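Local coordinates for Non-structural protein (Porcine reproductive and respiratory syndrome virus, PDB 3IFU) that acts as the zinc-binding papain-like cysteine protease at the N terminus of the viral polyprotein and probably suppresses host interferon-beta production, at residues S79-I84 with A103-A108; T114-L119 with D172-E177. All blocks are in the same frame, centred on the assembly; numbering follows the deposited sequence.

Interaction 1 (S79-I84 with A103-A108); sequences SAIFPI and AEIYRA
Ile81 fits into the angle between two consecutive side chains of the 103-108 helical segment, Ile105 and Tyr106, and successive atoms of its longer branch meet the two of them. That branch runs beside the backbone N (chi1 -57°) and extends outward, so that its tip, CD1, reaches the edge of the Tyr106 ring, 3.5 Å from CE1 and in the ring plane. The two side chains cross at about a right angle. Further back on the same branch, Ile81 CG1 lies 4.1 Å from Ile105 CD1, as the two isoleucines slide past each other in opposite directions. Ile105 CD1 in turn pushes between the bumps offered by Ile81 and Ile84, with Ile84 CD1 4.2 Å away. Residues 81 and 84 stand nearly one helical turn apart, which gives this methyl a hollow to enter. The contact joins the start of helix 81-87 to the last turns of helix 94-108, within the helical part of the papain-like protease. Isoleucine suits so buried an interface because its longer branch can touch one neighbour along its length and another at its tip. Tyrosine offers an apolar ring edge here while its hydroxyl is satisfied elsewhere, by a hydrogen bond with the carbonyl oxygen of Val16. Trp77 and Tyr51 also meet the Tyr106 ring edge-to-face, while Met98, Val101 and Ala102, earlier on helix 94-108, pack on Ile81.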
ATOM      1  N   SER A  79      13.017  -5.168  -1.342  1.00 43.07           N
ATOM      2  CA  SER A  79      11.932  -4.204  -1.338  1.00 41.54           C
ATOM      3  C   SER A  79      10.753  -4.642  -2.222  1.00 40.52           C
ATOM      4  O   SER A  79       9.660  -4.102  -2.110  1.00 40.66           O
ATOM      5  CB  SER A  79      12.488  -2.856  -1.805  1.00 43.03           C
ATOM      6  OG  SER A  79      11.464  -1.914  -2.025  1.00 50.02           O
ATOM      7  N   ALA A  80      10.967  -5.628  -3.092  1.00 39.18           N
ATOM      8  CA  ALA A  80       9.905  -6.098  -3.978  1.00 37.19           C
ATOM      9  C   ALA A  80       9.140  -7.307  -3.436  1.00 37.52           C
ATOM     10  O   ALA A  80       8.068  -7.653  -3.951  1.00 35.28           O
ATOM     11  CB  ALA A  80      10.477  -6.419  -5.347  1.00 36.94           C
ATOM     12  N   ILE A  81       9.674  -7.932  -2.388  1.00 36.12           N
ATOM     13  CA  ILE A  81       9.041  -9.108  -1.798  1.00 36.99           C
ATOM     14  C   ILE A  81       7.581  -8.911  -1.353  1.00 37.61           C
ATOM     15  O   ILE A  81       6.695  -9.670  -1.765  1.00 36.85           O
ATOM     16  CB  ILE A  81       9.881  -9.656  -0.614  1.00 35.46           C
ATOM     17  CG1 ILE A  81      11.301  -9.975  -1.101  1.00 37.25           C
ATOM     18  CG2 ILE A  81       9.236 -10.915  -0.052  1.00 32.76           C
ATOM     19  CD1 ILE A  81      12.141 -10.742  -0.127  1.00 36.73           C
ATOM     20  N   PHE A  82       7.324  -7.896  -0.533  1.00 36.62           N
ATOM     21  CA  PHE A  82       5.970  -7.637  -0.064  1.00 36.94           C
ATOM     22  C   PHE A  82       4.972  -7.266  -1.174  1.00 36.52           C
ATOM     23  O   PHE A  82       3.894  -7.854  -1.254  1.00 40.16           O
ATOM     24  CB  PHE A  82       5.966  -6.542   1.011  1.00 38.03           C
ATOM     25  CG  PHE A  82       4.598  -6.222   1.526  1.00 37.46           C
ATOM     26  CD1 PHE A  82       3.911  -7.131   2.324  1.00 37.97           C
ATOM     27  CD2 PHE A  82       3.957  -5.049   1.148  1.00 37.53           C
ATOM     28  CE1 PHE A  82       2.600  -6.884   2.732  1.00 35.92           C
ATOM     29  CE2 PHE A  82       2.648  -4.793   1.551  1.00 36.87           C
ATOM     30  CZ  PHE A  82       1.969  -5.717   2.345  1.00 37.06           C
ATOM     31  N   PRO A  83       5.299  -6.278  -2.031  1.00 36.07           N
ATOM     32  CA  PRO A  83       4.366  -5.903  -3.102  1.00 34.80           C
ATOM     33  C   PRO A  83       3.978  -7.063  -4.025  1.00 35.35           C
ATOM     34  O   PRO A  83       2.810  -7.210  -4.392  1.00 34.88           O
ATOM     35  CB  PRO A  83       5.117  -4.806  -3.845  1.00 31.83           C
ATOM     36  CG  PRO A  83       5.896  -4.171  -2.766  1.00 32.68           C
ATOM     37  CD  PRO A  83       6.439  -5.346  -1.998  1.00 32.72           C
ATOM     38  N   ILE A  84       4.958  -7.878  -4.409  1.00 37.11           N
ATOM     39  CA  ILE A  84       4.677  -9.020  -5.281  1.00 38.64           C
ATOM     40  C   ILE A  84       3.777 -10.025  -4.563  1.00 38.85           C
ATOM     41  O   ILE A  84       2.866 -10.587  -5.160  1.00 39.48           O
ATOM     42  CB  ILE A  84       5.977  -9.733  -5.737  1.00 37.26           C
ATOM     43  CG1 ILE A  84       6.762  -8.829  -6.691  1.00 34.06           C
ATOM     44  CG2 ILE A  84       5.637 -11.049  -6.406  1.00 34.01           C
ATOM     45  CD1 ILE A  84       8.168  -9.305  -6.980  1.00 33.54           C
ATOM     46  N   ALA A 103      11.318 -16.945  -0.355  1.00 46.76           N
ATOM     47  CA  ALA A 103      12.192 -18.088  -0.622  1.00 46.30           C
ATOM     48  C   ALA A 103      12.696 -18.096  -2.060  1.00 45.15           C
ATOM     49  O   ALA A 103      13.879 -18.323  -2.301  1.00 44.94           O
ATOM     50  CB  ALA A 103      11.453 -19.410  -0.312  1.00 45.90           C
ATOM     51  N   GLU A 104      11.797 -17.862  -3.013  1.00 44.33           N
ATOM     52  CA  GLU A 104      12.177 -17.835  -4.420  1.00 46.33           C
ATOM     53  C   GLU A 104      13.213 -16.748  -4.691  1.00 47.03           C
ATOM     54  O   GLU A 104      14.289 -17.018  -5.212  1.00 46.54           O
ATOM     55  CB  GLU A 104      10.960 -17.578  -5.311  1.00 45.51           C
ATOM     56  CG  GLU A 104      10.154 -18.800  -5.671  1.00 51.76           C
ATOM     57  CD  GLU A 104      10.953 -19.823  -6.469  1.00 54.52           C
ATOM     58  OE1 GLU A 104      11.893 -19.428  -7.198  1.00 55.36           O
ATOM     59  OE2 GLU A 104      10.624 -21.024  -6.378  1.00 55.73           O
ATOM     60  N   ILE A 105      12.872 -15.517  -4.323  1.00 47.89           N
ATOM     61  CA  ILE A 105      13.742 -14.369  -4.541  1.00 47.39           C
ATOM     62  C   ILE A 105      15.079 -14.504  -3.804  1.00 48.29           C
ATOM     63  O   ILE A 105      16.140 -14.300  -4.403  1.00 49.04           O
ATOM     64  CB  ILE A 105      12.992 -13.057  -4.153  1.00 44.91           C
ATOM     65  CG1 ILE A 105      11.828 -12.830  -5.134  1.00 40.89           C
ATOM     66  CG2 ILE A 105      13.937 -11.874  -4.180  1.00 44.87           C
ATOM     67  CD1 ILE A 105      10.991 -11.612  -4.863  1.00 41.39           C
ATOM     68  N   TYR A 106      15.034 -14.860  -2.523  1.00 46.10           N
ATOM     69  CA  TYR A 106      16.261 -15.047  -1.750  1.00 45.24           C
ATOM     70  C   TYR A 106      17.174 -16.058  -2.440  1.00 47.22           C
ATOM     71  O   TYR A 106      18.382 -15.841  -2.556  1.00 47.86           O
ATOM     72  CB  TYR A 106      15.949 -15.557  -0.342  1.00 40.17           C
ATOM     73  CG  TYR A 106      15.825 -14.477   0.691  1.00 38.51           C
ATOM     74  CD1 TYR A 106      14.800 -13.539   0.624  1.00 37.47           C
ATOM     75  CD2 TYR A 106      16.728 -14.397   1.748  1.00 37.75           C
ATOM     76  CE1 TYR A 106      14.673 -12.548   1.580  1.00 37.82           C
ATOM     77  CE2 TYR A 106      16.613 -13.404   2.715  1.00 37.36           C
ATOM     78  CZ  TYR A 106      15.585 -12.481   2.622  1.00 38.42           C
ATOM     79  OH  TYR A 106      15.485 -11.471   3.546  1.00 36.35           O
ATOM     80  N   ARG A 107      16.592 -17.169  -2.886  1.00 47.02           N
ATOM     81  CA  ARG A 107      17.357 -18.207  -3.561  1.00 47.59           C
ATOM     82  C   ARG A 107      18.054 -17.642  -4.800  1.00 47.62           C
ATOM     83  O   ARG A 107      19.262 -17.801  -4.978  1.00 47.39           O
ATOM     84  CB  ARG A 107      16.439 -19.363  -3.958  1.00 48.40           C
ATOM     85  CG  ARG A 107      17.154 -20.460  -4.708  1.00 51.09           C
ATOM     86  CD  ARG A 107      16.348 -21.734  -4.771  1.00 51.96           C
ATOM     87  NE  ARG A 107      15.270 -21.683  -5.747  1.00 54.78           N
ATOM     88  CZ  ARG A 107      14.447 -22.700  -5.986  1.00 55.89           C
ATOM     89  NH1 ARG A 107      14.590 -23.833  -5.311  1.00 56.58           N
ATOM     90  NH2 ARG A 107      13.493 -22.595  -6.903  1.00 54.76           N
ATOM     91  N   ALA A 108      17.283 -16.979  -5.651  1.00 48.44           N
ATOM     92  CA  ALA A 108      17.816 -16.390  -6.868  1.00 49.84           C
ATOM     93  C   ALA A 108      18.797 -15.253  -6.551  1.00 50.82           C
ATOM     94  O   ALA A 108      19.668 -14.938  -7.367  1.00 51.44           O
ATOM     95  CB  ALA A 108      16.672 -15.874  -7.735  1.00 49.13           C
TER

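Interaction 2 (T114-L119 with D172-E177); sequences TVLKTL and DFCPFE
Leu116 projects from helix 113-118 towards the C-terminal loop, where Cys174 and Phe176 receive one of its methyls. CD1 does all the touching: it lies 3.9 Å from Cys174 SG and 4.1 Å from Phe176 CZ, the ring atom farthest from that residue's backbone. The approach to the ring is oblique, and the leucine and phenylalanine side chains come from opposite directions. Cys174 has its sulfur anti to the backbone N (chi1 -175°), which carries SG over one face of the Phe176 ring, 3.7 Å above the plane and offset towards the rim. The methyl therefore meets a surface made jointly by sulfur and ring. Leucine suits the place because its forked end can divide its contacts, and CD2 packs on Ile84 of helix 81-87. Cysteine is small enough to fit beside the ring, while phenylalanine is long enough to bring its apolar ring end to the methyl, and it also touches Leu111. No hydrogen bond spans this modest contact. It pins an irregular C-terminal extension to the helical part of the papain-like protease, close to where that extension ends at the zinc site of Cys70, Cys76, His146 and Met180.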
ATOM      1  N   THR A 114      12.635 -14.386 -15.189  1.00 52.58           N
ATOM      2  CA  THR A 114      12.444 -15.794 -14.909  1.00 53.79           C
ATOM      3  C   THR A 114      11.857 -16.015 -13.515  1.00 54.72           C
ATOM      4  O   THR A 114      10.984 -16.865 -13.337  1.00 55.34           O
ATOM      5  CB  THR A 114      13.778 -16.557 -15.068  1.00 53.48           C
ATOM      6  OG1 THR A 114      14.106 -16.642 -16.463  1.00 52.87           O
ATOM      7  CG2 THR A 114      13.683 -17.948 -14.475  1.00 51.02           C
ATOM      8  N   VAL A 115      12.325 -15.252 -12.531  1.00 54.81           N
ATOM      9  CA  VAL A 115      11.810 -15.385 -11.175  1.00 53.11           C
ATOM     10  C   VAL A 115      10.376 -14.862 -11.102  1.00 52.09           C
ATOM     11  O   VAL A 115       9.584 -15.322 -10.280  1.00 53.01           O
ATOM     12  CB  VAL A 115      12.687 -14.628 -10.157  1.00 52.89           C
ATOM     13  CG1 VAL A 115      12.032 -14.643  -8.783  1.00 52.35           C
ATOM     14  CG2 VAL A 115      14.043 -15.285 -10.066  1.00 52.73           C
ATOM     15  N   LEU A 116      10.039 -13.905 -11.960  1.00 50.46           N
ATOM     16  CA  LEU A 116       8.682 -13.371 -11.973  1.00 50.97           C
ATOM     17  C   LEU A 116       7.747 -14.381 -12.639  1.00 52.30           C
ATOM     18  O   LEU A 116       6.572 -14.473 -12.293  1.00 53.03           O
ATOM     19  CB  LEU A 116       8.635 -12.026 -12.707  1.00 48.67           C
ATOM     20  CG  LEU A 116       9.342 -10.854 -12.019  1.00 48.41           C
ATOM     21  CD1 LEU A 116       9.315  -9.626 -12.913  1.00 47.82           C
ATOM     22  CD2 LEU A 116       8.668 -10.561 -10.695  1.00 48.85           C
ATOM     23  N   LYS A 117       8.276 -15.140 -13.596  1.00 53.89           N
ATOM     24  CA  LYS A 117       7.492 -16.162 -14.280  1.00 54.26           C
ATOM     25  C   LYS A 117       7.222 -17.306 -13.312  1.00 52.58           C
ATOM     26  O   LYS A 117       6.111 -17.817 -13.249  1.00 52.94           O
ATOM     27  CB  LYS A 117       8.236 -16.688 -15.509  1.00 56.08           C
ATOM     28  CG  LYS A 117       8.319 -15.683 -16.642  1.00 61.17           C
ATOM     29  CD  LYS A 117       9.250 -16.156 -17.756  1.00 64.84           C
ATOM     30  CE  LYS A 117       9.316 -15.141 -18.907  1.00 64.70           C
ATOM     31  NZ  LYS A 117      10.342 -15.517 -19.928  1.00 64.56           N
ATOM     32  N   THR A 118       8.242 -17.701 -12.556  1.00 50.75           N
ATOM     33  CA  THR A 118       8.100 -18.778 -11.574  1.00 51.58           C
ATOM     34  C   THR A 118       7.024 -18.389 -10.548  1.00 51.53           C
ATOM     35  O   THR A 118       6.258 -19.236 -10.071  1.00 49.06           O
ATOM     36  CB  THR A 118       9.444 -19.044 -10.830  1.00 51.30           C
ATOM     37  OG1 THR A 118      10.468 -19.354 -11.781  1.00 51.31           O
ATOM     38  CG2 THR A 118       9.307 -20.206  -9.864  1.00 50.12           C
ATOM     39  N   LEU A 119       6.973 -17.099 -10.232  1.00 51.36           N
ATOM     40  CA  LEU A 119       6.012 -16.563  -9.277  1.00 51.43           C
ATOM     41  C   LEU A 119       4.670 -16.236  -9.928  1.00 52.93           C
ATOM     42  O   LEU A 119       3.754 -15.754  -9.260  1.00 51.76           O
ATOM     43  CB  LEU A 119       6.580 -15.310  -8.605  1.00 51.00           C
ATOM     44  CG  LEU A 119       7.760 -15.520  -7.658  1.00 48.85           C
ATOM     45  CD1 LEU A 119       8.146 -14.198  -7.038  1.00 48.72           C
ATOM     46  CD2 LEU A 119       7.378 -16.523  -6.577  1.00 47.64           C
ATOM     47  N   ASP A 172       5.471 -10.351 -22.208  1.00 64.40           N
ATOM     48  CA  ASP A 172       6.872 -10.697 -22.421  1.00 65.60           C
ATOM     49  C   ASP A 172       7.783  -9.574 -21.916  1.00 62.87           C
ATOM     50  O   ASP A 172       8.993  -9.759 -21.783  1.00 62.04           O
ATOM     51  CB  ASP A 172       7.162 -10.978 -23.910  1.00 69.06           C
ATOM     52  CG  ASP A 172       6.064 -10.468 -24.837  1.00 73.45           C
ATOM     53  OD1 ASP A 172       4.951 -11.044 -24.825  1.00 75.81           O
ATOM     54  OD2 ASP A 172       6.311  -9.491 -25.581  1.00 75.45           O
ATOM     55  N   PHE A 173       7.189  -8.422 -21.611  1.00 58.84           N
ATOM     56  CA  PHE A 173       7.948  -7.273 -21.142  1.00 57.58           C
ATOM     57  C   PHE A 173       8.306  -7.269 -19.661  1.00 57.53           C
ATOM     58  O   PHE A 173       7.509  -7.663 -18.802  1.00 58.56           O
ATOM     59  CB  PHE A 173       7.203  -5.970 -21.444  1.00 57.26           C
ATOM     60  CG  PHE A 173       7.978  -4.743 -21.069  1.00 58.83           C
ATOM     61  CD1 PHE A 173       8.904  -4.199 -21.949  1.00 57.04           C
ATOM     62  CD2 PHE A 173       7.839  -4.173 -19.805  1.00 60.88           C
ATOM     63  CE1 PHE A 173       9.687  -3.111 -21.580  1.00 58.24           C
ATOM     64  CE2 PHE A 173       8.622  -3.077 -19.424  1.00 60.57           C
ATOM     65  CZ  PHE A 173       9.549  -2.549 -20.316  1.00 59.02           C
ATOM     66  N   CYS A 174       9.516  -6.789 -19.388  1.00 56.25           N
ATOM     67  CA  CYS A 174      10.051  -6.654 -18.039  1.00 55.64           C
ATOM     68  C   CYS A 174      11.095  -5.545 -18.122  1.00 55.61           C
ATOM     69  O   CYS A 174      12.043  -5.644 -18.891  1.00 57.70           O
ATOM     70  CB  CYS A 174      10.710  -7.957 -17.572  1.00 52.86           C
ATOM     71  SG  CYS A 174      11.288  -7.923 -15.843  1.00 51.35           S
ATOM     72  N   PRO A 175      10.934  -4.474 -17.332  1.00 55.89           N
ATOM     73  CA  PRO A 175      11.873  -3.346 -17.334  1.00 54.44           C
ATOM     74  C   PRO A 175      13.342  -3.714 -17.146  1.00 53.05           C
ATOM     75  O   PRO A 175      14.231  -2.985 -17.579  1.00 51.70           O
ATOM     76  CB  PRO A 175      11.360  -2.474 -16.187  1.00 54.68           C
ATOM     77  CG  PRO A 175       9.888  -2.745 -16.202  1.00 55.71           C
ATOM     78  CD  PRO A 175       9.846  -4.246 -16.367  1.00 54.98           C
ATOM     79  N   PHE A 176      13.594  -4.852 -16.515  1.00 52.57           N
ATOM     80  CA  PHE A 176      14.963  -5.264 -16.230  1.00 53.83           C
ATOM     81  C   PHE A 176      15.268  -6.725 -16.551  1.00 55.01           C
ATOM     82  O   PHE A 176      14.368  -7.528 -16.811  1.00 55.55           O
ATOM     83  CB  PHE A 176      15.250  -5.013 -14.751  1.00 52.14           C
ATOM     84  CG  PHE A 176      14.229  -5.636 -13.837  1.00 51.97           C
ATOM     85  CD1 PHE A 176      14.280  -6.991 -13.533  1.00 52.22           C
ATOM     86  CD2 PHE A 176      13.184  -4.876 -13.320  1.00 50.61           C
ATOM     87  CE1 PHE A 176      13.306  -7.577 -12.728  1.00 54.05           C
ATOM     88  CE2 PHE A 176      12.207  -5.455 -12.519  1.00 50.48           C
ATOM     89  CZ  PHE A 176      12.268  -6.805 -12.221  1.00 51.61           C
ATOM     90  N   GLU A 177      16.558  -7.047 -16.516  1.00 54.15           N
ATOM     91  CA  GLU A 177      17.048  -8.395 -16.763  1.00 53.99           C
ATOM     92  C   GLU A 177      17.568  -8.906 -15.431  1.00 52.42           C
ATOM     93  O   GLU A 177      17.471 -10.085 -15.111  1.00 52.22           O
ATOM     94  CB  GLU A 177      18.193  -8.362 -17.769  1.00 57.28           C
ATOM     95  CG  GLU A 177      17.771  -8.018 -19.175  1.00 60.77           C
ATOM     96  CD  GLU A 177      16.930  -9.116 -19.774  1.00 63.90           C
ATOM     97  OE1 GLU A 177      15.742  -9.231 -19.399  1.00 65.10           O
ATOM     98  OE2 GLU A 177      17.471  -9.876 -20.605  1.00 64.25           O
TER

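From the N terminus, the chain passes the zinc finger and reaches residues 79-84. Interaction 1 closes a short, mainly helical loop when residues 103-108 return to them, tying helix 81-87 to helix 94-108. Helix 113-118 follows directly, and from it interaction 2 closes a longer loop containing the four-stranded antiparallel sheet, as residues 172-177 come back just before the C-terminal Met180. The loops lie in series, neither crossing nor enclosing the other. Their contacts nevertheless adjoin, with centres 12 Å apart: Ala108 CB packs 3.6 Å from Val115 CG2, and Glu104 also touches Thr118 and Leu119. Three helices and the C-terminal tail are thus joined through continuous side-chain packing.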